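Local atomic coordinates of Two-component system sensor histidine kinase (Bacteroides thetaiotaomicron, PDB entry 3OTT), a protein that probably senses saccharides through the extracellular beta-propeller and beta-sandwich region found here and relays the signal by histidine-kinase phosphotransfer to transcription. Residues G142-T147 / V161-G166; I148-R153 / N194-D199; S189-N194 / I207-Y212. All coordinates share one frame; numbering follows the deposited sequence.

Interaction 1. Residues G142-T147 / V161-G166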
loop_
_atom_site.group_PDB
_atom_site.type_symbol
_atom_site.label_atom_id
_atom_site.label_comp_id
_atom_site.label_asym_id
_atom_site.label_seq_id
_atom_site.Cartn_x
_atom_site.Cartn_y
_atom_site.Cartn_z
ATOM N N GLY B 142 -22.271 30.472 -4.548
ATOM C CA GLY B 142 -22.861 30.044 -5.834
ATOM C C GLY B 142 -23.477 28.650 -5.750
ATOM O O GLY B 142 -23.564 27.937 -6.753
ATOM N N LEU B 143 -23.890 28.225 -4.561
ATOM C CA LEU B 143 -24.649 26.972 -4.472
ATOM C C LEU B 143 -25.949 27.098 -5.267
ATOM O O LEU B 143 -26.543 28.169 -5.290
ATOM C CB LEU B 143 -24.944 26.628 -3.027
ATOM C CG LEU B 143 -23.889 25.856 -2.258
ATOM C CD1 LEU B 143 -24.437 25.618 -0.872
ATOM C CD2 LEU B 143 -23.567 24.522 -2.958
ATOM N N PRO B 144 -26.388 26.023 -5.954
ATOM C CA PRO B 144 -27.657 26.228 -6.696
ATOM C C PRO B 144 -28.868 26.315 -5.730
ATOM O O PRO B 144 -29.853 26.986 -6.027
ATOM C CB PRO B 144 -27.727 25.033 -7.675
ATOM C CG PRO B 144 -26.737 24.032 -7.152
ATOM C CD PRO B 144 -25.718 24.764 -6.317
ATOM N N ASN B 145 -28.746 25.705 -4.549
ATOM C CA ASN B 145 -29.822 25.697 -3.546
ATOM C C ASN B 145 -29.154 25.360 -2.187
ATOM O O ASN B 145 -28.065 24.830 -2.182
ATOM C CB ASN B 145 -30.928 24.715 -3.997
ATOM C CG ASN B 145 -32.213 24.832 -3.192
ATOM O OD1 ASN B 145 -32.284 24.339 -2.064
ATOM N ND2 ASN B 145 -33.248 25.451 -3.767
ATOM N N ASN B 146 -29.738 25.778 -1.065
ATOM C CA ASN B 146 -29.237 25.480 0.293
ATOM C C ASN B 146 -29.777 24.169 0.865
ATOM O O ASN B 146 -29.314 23.735 1.906
ATOM C CB ASN B 146 -29.631 26.613 1.262
ATOM C CG ASN B 146 -28.956 27.953 0.891
ATOM O OD1 ASN B 146 -27.721 28.008 0.635
ATOM N ND2 ASN B 146 -29.764 29.032 0.818
ATOM N N THR B 147 -30.768 23.560 0.204
ATOM C CA THR B 147 -31.221 22.215 0.573
ATOM C C THR B 147 -30.352 21.114 -0.039
ATOM O O THR B 147 -30.436 20.864 -1.238
ATOM C CB THR B 147 -32.692 22.009 0.245
ATOM O OG1 THR B 147 -33.443 22.968 0.984
ATOM C CG2 THR B 147 -33.192 20.618 0.710
ATOM N N VAL B 161 -21.803 17.904 -4.721
ATOM C CA VAL B 161 -22.921 18.247 -3.823
ATOM C C VAL B 161 -24.241 18.207 -4.616
ATOM O O VAL B 161 -24.451 19.017 -5.531
ATOM C CB VAL B 161 -22.717 19.667 -3.216
ATOM C CG1 VAL B 161 -23.932 20.107 -2.318
ATOM C CG2 VAL B 161 -21.421 19.719 -2.505
ATOM N N GLY B 162 -25.136 17.285 -4.239
ATOM C CA GLY B 162 -26.453 17.155 -4.844
ATOM C C GLY B 162 -27.484 17.878 -3.990
ATOM O O GLY B 162 -27.584 17.658 -2.780
ATOM N N THR B 163 -28.294 18.714 -4.623
ATOM C CA THR B 163 -29.207 19.589 -3.926
ATOM C C THR B 163 -30.641 19.444 -4.437
ATOM O O THR B 163 -30.920 18.666 -5.340
ATOM C CB THR B 163 -28.809 21.101 -4.052
ATOM O OG1 THR B 163 -29.190 21.639 -5.326
ATOM C CG2 THR B 163 -27.308 21.397 -3.703
ATOM N N TYR B 164 -31.538 20.205 -3.820
ATOM C CA TYR B 164 -32.909 20.339 -4.252
ATOM C C TYR B 164 -32.956 20.801 -5.728
ATOM O O TYR B 164 -33.844 20.405 -6.472
ATOM C CB TYR B 164 -33.610 21.355 -3.339
ATOM C CG TYR B 164 -35.038 21.570 -3.649
ATOM C CD1 TYR B 164 -35.483 22.788 -4.146
ATOM C CD2 TYR B 164 -35.959 20.556 -3.478
ATOM C CE1 TYR B 164 -36.792 22.989 -4.471
ATOM C CE2 TYR B 164 -37.287 20.755 -3.810
ATOM C CZ TYR B 164 -37.694 21.979 -4.305
ATOM O OH TYR B 164 -39.046 22.178 -4.611
ATOM N N ASN B 165 -32.015 21.644 -6.141
ATOM C CA ASN B 165 -32.019 22.075 -7.526
ATOM C C ASN B 165 -30.678 21.822 -8.223
ATOM O O ASN B 165 -30.019 22.745 -8.734
ATOM C CB ASN B 165 -32.504 23.551 -7.680
ATOM C CG ASN B 165 -32.756 23.937 -9.166
ATOM O OD1 ASN B 165 -33.258 23.124 -9.978
ATOM N ND2 ASN B 165 -32.391 25.167 -9.519
ATOM N N GLY B 166 -30.268 20.572 -8.266
ATOM C CA GLY B 166 -29.159 20.222 -9.168
ATOM C C GLY B 166 -27.821 19.906 -8.524
ATOM O O GLY B 166 -27.674 19.887 -7.282
#
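The contact between P144-T147 and T163-N165 is a loop packed on a beta turn at one end of a propeller blade, where the chain arriving after helix 138-141 lies against the turn that ends strand 159-163. One main-chain bond ties the two together: Y164 N donates to T147 O at 2.9 Å, meeting the oxygen almost in line with its carbonyl (C=O...N angle 161°). Each partner is stiffened by its own turn. N145 OD1 takes the amide hydrogen of T147 at 2.8 Å on an in-plane lone pair, forming an Asx turn, whereas T163 OG1 accepts from N165 N in an ST turn and donates in its turn to G166 O at 3.0 Å. That carbonyl oxygen also receives T163 N, the two donors reaching it from opposite faces of its plane. Segment 161-166 holds the B-C turn of a four-stranded propeller blade, in a two-component regulator propeller repeat, and 142-147 leads into that blade's first strand. With CG anti to the backbone N (chi1 -168°), the amide of N145 crosses the Y164 side chain obliquely, OD1 beside Y164 CB; the amide and ring planes are 55° apart, and ND2 stands at the ring edge, 3.5 Å from Y164 CD1. P144 meets the turn from its other end, with CB 3.4 Å from N165 O and CG beside T163 OG1. The methyl of T163 leans toward the loop as well, T163 CG2 lying 3.8 Å from N145 O. Further in, L143 CD2 only grazes V161 CG1, and both side chains also rest on C168 and F177 of the same blade. The hydroxyl of T147 turns away to L120 O in the preceding blade, while the Y164 ring meets F192 edge to face.

Interaction 2. Residues I148-R153 / N194-D199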
loop_
_atom_site.group_PDB
_atom_site.type_symbol
_atom_site.label_atom_id
_atom_site.label_comp_id
_atom_site.label_asym_id
_atom_site.label_seq_id
_atom_site.Cartn_x
_atom_site.Cartn_y
_atom_site.Cartn_z
ATOM N N ILE B 148 -29.563 20.439 0.804
ATOM C CA ILE B 148 -28.577 19.454 0.403
ATOM C C ILE B 148 -29.063 18.054 0.681
ATOM O O ILE B 148 -29.449 17.758 1.824
ATOM C CB ILE B 148 -27.285 19.633 1.230
ATOM C CG1 ILE B 148 -26.862 21.101 1.289
ATOM C CG2 ILE B 148 -26.140 18.770 0.669
ATOM C CD1 ILE B 148 -26.674 21.784 -0.099
ATOM N N TYR B 149 -29.037 17.181 -0.329
ATOM C CA TYR B 149 -29.433 15.779 -0.122
ATOM C C TYR B 149 -28.298 14.766 -0.180
ATOM O O TYR B 149 -28.450 13.667 0.285
ATOM C CB TYR B 149 -30.533 15.331 -1.116
ATOM C CG TYR B 149 -31.811 16.074 -0.965
ATOM C CD1 TYR B 149 -32.441 16.188 0.296
ATOM C CD2 TYR B 149 -32.419 16.630 -2.059
ATOM C CE1 TYR B 149 -33.639 16.840 0.435
ATOM C CE2 TYR B 149 -33.590 17.324 -1.936
ATOM C CZ TYR B 149 -34.220 17.415 -0.683
ATOM O OH TYR B 149 -35.396 18.118 -0.581
ATOM N N SER B 150 -27.207 15.098 -0.848
ATOM C CA SER B 150 -26.158 14.112 -1.078
ATOM C C SER B 150 -24.848 14.814 -1.277
ATOM O O SER B 150 -24.779 15.838 -1.944
ATOM C CB SER B 150 -26.459 13.288 -2.334
ATOM O OG SER B 150 -25.492 12.205 -2.378
ATOM N N ILE B 151 -23.835 14.309 -0.609
ATOM C CA ILE B 151 -22.479 14.765 -0.785
ATOM C C ILE B 151 -21.476 13.633 -0.764
ATOM O O ILE B 151 -21.637 12.695 0.045
ATOM C CB ILE B 151 -22.045 16.033 0.026
ATOM C CG1 ILE B 151 -20.600 15.912 0.419
ATOM C CG2 ILE B 151 -22.897 16.376 1.196
ATOM C CD1 ILE B 151 -20.022 17.184 0.698
ATOM N N ILE B 152 -20.533 13.681 -1.730
ATOM C CA ILE B 152 -19.460 12.687 -1.834
ATOM C C ILE B 152 -18.098 13.273 -2.101
ATOM O O ILE B 152 -17.945 14.345 -2.712
ATOM C CB ILE B 152 -19.716 11.560 -2.914
ATOM C CG1 ILE B 152 -19.849 12.171 -4.291
ATOM C CG2 ILE B 152 -20.874 10.576 -2.499
ATOM C CD1 ILE B 152 -19.596 11.196 -5.458
ATOM N N ARG B 153 -17.100 12.535 -1.645
ATOM C CA ARG B 153 -15.726 12.845 -1.974
ATOM C C ARG B 153 -15.247 11.776 -2.914
ATOM O O ARG B 153 -15.402 10.603 -2.601
ATOM C CB ARG B 153 -14.809 12.854 -0.726
ATOM C CG ARG B 153 -13.403 13.375 -1.089
ATOM C CD ARG B 153 -12.375 13.199 0.010
ATOM N NE ARG B 153 -11.793 11.894 -0.093
ATOM C CZ ARG B 153 -10.546 11.607 -0.468
ATOM N NH1 ARG B 153 -9.639 12.537 -0.719
ATOM N NH2 ARG B 153 -10.215 10.335 -0.539
ATOM N N ASN B 194 -30.906 13.228 -5.265
ATOM C CA ASN B 194 -31.013 12.466 -4.026
ATOM C C ASN B 194 -29.784 11.677 -3.722
ATOM O O ASN B 194 -29.565 11.288 -2.548
ATOM C CB ASN B 194 -32.091 11.377 -4.098
ATOM C CG ASN B 194 -33.428 11.877 -4.504
ATOM O OD1 ASN B 194 -33.953 12.846 -3.940
ATOM N ND2 ASN B 194 -34.026 11.199 -5.493
ATOM N N SER B 195 -28.995 11.346 -4.746
ATOM C CA SER B 195 -27.964 10.317 -4.491
ATOM C C SER B 195 -26.792 10.381 -5.462
ATOM O O SER B 195 -27.015 10.667 -6.665
ATOM C CB SER B 195 -28.608 8.921 -4.579
ATOM O OG SER B 195 -27.670 7.962 -4.181
ATOM N N LEU B 196 -25.585 10.111 -4.933
ATOM C CA LEU B 196 -24.336 10.245 -5.646
ATOM C C LEU B 196 -23.441 9.091 -5.317
ATOM O O LEU B 196 -23.394 8.676 -4.170
ATOM C CB LEU B 196 -23.602 11.556 -5.265
ATOM C CG LEU B 196 -24.251 12.892 -5.643
ATOM C CD1 LEU B 196 -23.394 14.122 -5.143
ATOM C CD2 LEU B 196 -24.474 12.934 -7.129
ATOM N N LEU B 197 -22.701 8.608 -6.296
ATOM C CA LEU B 197 -21.813 7.483 -6.065
ATOM C C LEU B 197 -20.649 7.507 -7.043
ATOM O O LEU B 197 -20.829 7.570 -8.297
ATOM C CB LEU B 197 -22.549 6.136 -6.184
ATOM C CG LEU B 197 -21.670 4.880 -5.937
ATOM C CD1 LEU B 197 -21.323 4.619 -4.455
ATOM C CD2 LEU B 197 -22.285 3.625 -6.551
ATOM N N GLU B 198 -19.457 7.424 -6.485
ATOM C CA GLU B 198 -18.276 7.349 -7.306
ATOM C C GLU B 198 -18.070 5.928 -7.753
ATOM O O GLU B 198 -18.257 5.018 -6.981
ATOM C CB GLU B 198 -17.058 7.787 -6.543
ATOM C CG GLU B 198 -15.787 7.736 -7.417
ATOM C CD GLU B 198 -14.489 7.973 -6.646
ATOM O OE1 GLU B 198 -14.401 7.638 -5.408
ATOM O OE2 GLU B 198 -13.551 8.473 -7.303
ATOM N N ASP B 199 -17.635 5.752 -9.007
ATOM C CA ASP B 199 -17.349 4.438 -9.592
ATOM C C ASP B 199 -15.979 4.528 -10.264
ATOM O O ASP B 199 -15.894 5.008 -11.389
ATOM C CB ASP B 199 -18.409 4.153 -10.682
ATOM C CG ASP B 199 -18.324 2.738 -11.260
ATOM O OD1 ASP B 199 -17.268 2.100 -11.136
ATOM O OD2 ASP B 199 -19.340 2.245 -11.814
#
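S150, I152 and L196 interlock between two strands that run almost alongside each other, their axes 5° apart in direction and 5.4 Å apart at the closest. The CB of L196 fits between the other two: S150 OG lies 3.5 Å from it, and I152 CG1 lies 3.9 Å away, farther along the strand. L196 carries CD1 toward S150, close to S150 O. I152 holds CG1 between its backbone N and carbonyl carbon (chi1 61°), which splits its branches over the opposing strand: CG2 rests 3.6 Å from L196 O, while CD1 reaches on to E198 N at 3.9 Å. At the start of both strands, Y149 CB sits 4.1 Å from N194 CA, where each carries a classic beta bulge, Y149 and S150 facing G162, and N194 and S195 facing G208. E198 OE2 accepts from K155 N, just past strand 148-153, and N194 ND2 donates to I234 O of the next blade. These are the first strands of consecutive propeller blades, packed face to face rather than paired in one sheet; strand 105-111 lies beyond 148-153 and strand 232-239 beyond 193-199, continuing the series.

Interaction 3. Residues S189-N194 / I207-Y212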
loop_
_atom_site.group_PDB
_atom_site.type_symbol
_atom_site.label_atom_id
_atom_site.label_comp_id
_atom_site.label_asym_id
_atom_site.label_seq_id
_atom_site.Cartn_x
_atom_site.Cartn_y
_atom_site.Cartn_z
ATOM N N SER B 189 -39.550 21.339 -13.150
ATOM C CA SER B 189 -39.059 22.355 -12.213
ATOM C C SER B 189 -37.576 22.070 -11.860
ATOM O O SER B 189 -36.695 21.929 -12.741
ATOM C CB SER B 189 -39.957 22.414 -10.933
ATOM O OG SER B 189 -39.635 23.493 -10.028
ATOM N N ASN B 190 -37.311 21.966 -10.569
ATOM C CA ASN B 190 -35.952 21.787 -10.081
ATOM C C ASN B 190 -35.596 20.316 -10.029
ATOM O O ASN B 190 -36.394 19.487 -9.594
ATOM C CB ASN B 190 -35.853 22.392 -8.692
ATOM C CG ASN B 190 -37.112 22.210 -7.928
ATOM O OD1 ASN B 190 -37.867 23.167 -7.728
ATOM N ND2 ASN B 190 -37.403 20.960 -7.550
ATOM N N LEU B 191 -34.396 19.978 -10.471
ATOM C CA LEU B 191 -34.035 18.599 -10.407
ATOM C C LEU B 191 -33.419 18.202 -9.052
ATOM O O LEU B 191 -32.289 18.548 -8.764
ATOM C CB LEU B 191 -33.190 18.197 -11.612
ATOM C CG LEU B 191 -33.329 16.710 -11.931
ATOM C CD1 LEU B 191 -34.769 16.270 -12.331
ATOM C CD2 LEU B 191 -32.333 16.381 -13.048
ATOM N N PHE B 192 -34.197 17.488 -8.239
ATOM C CA PHE B 192 -33.705 16.880 -6.974
ATOM C C PHE B 192 -32.541 15.991 -7.252
ATOM O O PHE B 192 -32.680 15.053 -7.997
ATOM C CB PHE B 192 -34.719 15.858 -6.370
ATOM C CG PHE B 192 -35.925 16.446 -5.717
ATOM C CD1 PHE B 192 -35.994 16.530 -4.306
ATOM C CD2 PHE B 192 -37.051 16.817 -6.486
ATOM C CE1 PHE B 192 -37.143 17.042 -3.639
ATOM C CE2 PHE B 192 -38.211 17.328 -5.864
ATOM C CZ PHE B 192 -38.258 17.446 -4.417
ATOM N N VAL B 193 -31.436 16.172 -6.563
ATOM C CA VAL B 193 -30.418 15.150 -6.651
ATOM C C VAL B 193 -30.323 14.430 -5.326
ATOM O O VAL B 193 -29.713 14.942 -4.383
ATOM C CB VAL B 193 -29.057 15.722 -7.054
ATOM C CG1 VAL B 193 -27.965 14.661 -6.870
ATOM C CG2 VAL B 193 -29.083 16.220 -8.511
ATOM N N ASN B 194 -30.906 13.228 -5.265
ATOM C CA ASN B 194 -31.013 12.466 -4.026
ATOM C C ASN B 194 -29.784 11.677 -3.722
ATOM O O ASN B 194 -29.565 11.288 -2.548
ATOM C CB ASN B 194 -32.091 11.377 -4.098
ATOM C CG ASN B 194 -33.428 11.877 -4.504
ATOM O OD1 ASN B 194 -33.953 12.846 -3.940
ATOM N ND2 ASN B 194 -34.026 11.199 -5.493
ATOM N N ILE B 207 -25.398 9.585 -10.581
ATOM C CA ILE B 207 -26.271 10.656 -10.078
ATOM C C ILE B 207 -27.737 10.225 -10.164
ATOM O O ILE B 207 -28.270 9.992 -11.230
ATOM C CB ILE B 207 -26.097 11.948 -10.917
ATOM C CG1 ILE B 207 -24.595 12.325 -11.000
ATOM C CG2 ILE B 207 -26.854 13.098 -10.246
ATOM C CD1 ILE B 207 -24.236 13.072 -12.252
ATOM N N GLY B 208 -28.365 10.010 -9.028
ATOM C CA GLY B 208 -29.769 9.599 -9.006
ATOM C C GLY B 208 -30.662 10.767 -8.634
ATOM O O GLY B 208 -30.422 11.493 -7.671
ATOM N N THR B 209 -31.701 10.931 -9.422
ATOM C CA THR B 209 -32.630 12.013 -9.341
ATOM C C THR B 209 -34.052 11.440 -9.416
ATOM O O THR B 209 -34.260 10.231 -9.556
ATOM C CB THR B 209 -32.444 13.000 -10.548
ATOM O OG1 THR B 209 -32.811 12.346 -11.774
ATOM C CG2 THR B 209 -31.005 13.536 -10.684
ATOM N N GLU B 210 -35.038 12.308 -9.327
ATOM C CA GLU B 210 -36.360 11.954 -9.733
ATOM C C GLU B 210 -36.361 11.844 -11.236
ATOM O O GLU B 210 -36.191 12.838 -11.943
ATOM C CB GLU B 210 -37.373 13.030 -9.304
ATOM C CG GLU B 210 -38.817 12.749 -9.799
ATOM C CD GLU B 210 -39.962 13.325 -8.882
ATOM O OE1 GLU B 210 -39.682 13.752 -7.714
ATOM O OE2 GLU B 210 -41.163 13.316 -9.337
ATOM N N GLY B 211 -36.542 10.627 -11.729
ATOM C CA GLY B 211 -36.794 10.397 -13.142
ATOM C C GLY B 211 -35.633 9.855 -13.972
ATOM O O GLY B 211 -35.844 9.376 -15.076
ATOM N N TYR B 212 -34.413 9.945 -13.475
ATOM C CA TYR B 212 -33.257 9.639 -14.291
ATOM C C TYR B 212 -32.154 9.168 -13.406
ATOM O O TYR B 212 -32.055 9.583 -12.248
ATOM C CB TYR B 212 -32.732 10.909 -14.955
ATOM C CG TYR B 212 -33.653 11.537 -15.939
ATOM C CD1 TYR B 212 -34.566 12.508 -15.543
ATOM C CD2 TYR B 212 -33.610 11.157 -17.291
ATOM C CE1 TYR B 212 -35.445 13.097 -16.472
ATOM C CE2 TYR B 212 -34.458 11.771 -18.229
ATOM C CZ TYR B 212 -35.378 12.712 -17.814
ATOM O OH TYR B 212 -36.181 13.318 -18.769
#
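Around V193 and T209, whose CA atoms are 4.7 Å apart, the two chains meet at a splayed angle, the touching parts running 112° apart end to end. A single main-chain bond is made, from N194 N to G208 O, and it is weak: 3.0 Å long and bent to 132° at the hydrogen. Next to it F192 O points at T209, with a CA-H...O contact to T209 CA at 3.3 Å. Beyond T209 the chain turns a corner at E210 and G211. T209 helps to tie this turn, since both its backbone N and its OG1 donate to Y212 O, the hydroxyl at 2.9 Å. OG1 can do so because it sits between backbone N and carbonyl carbon (chi1 67°), an orientation that sends CG2 the other way, toward the 191-193 chain. There L191 crosses T209 at about a right angle, its CD2 3.9 Å from T209 CG2 and its CD1 3.7 Å from E210 O, so the leucine spans the start of the turn. V193 divides its methyls: CG1 packs on I207 CG2 at 3.9 Å, and CG2 on T209 CG2 at 4.0 Å. On the exposed side, the carboxylate of E210 stands obliquely by the F192 ring. L191, I207 and T209 all also rest on F214 of the following strand, which joins the contact to the body of the sheet. The arrangement is that of one end of a propeller blade, where the chain enters its first strand (193-199, paired with 204-209) beside the tight B-C turn.

The three contacts lie 11 to 12 Å apart, centre to centre, about the seam between two blades: interaction 2 crosses it, interactions 1 and 3 each lie within one blade. Interactions 1 and 3 are counterparts, each placing a blade's entering loop against its own B-C turn, and T163 O receives V193 N at 2.8 Å across the seam. Interaction 2 is tied to interaction 1 through G162 N and S150 O, 2.7 Å apart, and to interaction 3 through G208 N and S195 O, 2.8 Å apart. Y149 CE2 also comes within 3.5 Å of F192 CD1 of interaction 3. None of these residues belongs to the hexatantalum dodecabromide pocket, which includes S31, Q288 and R634.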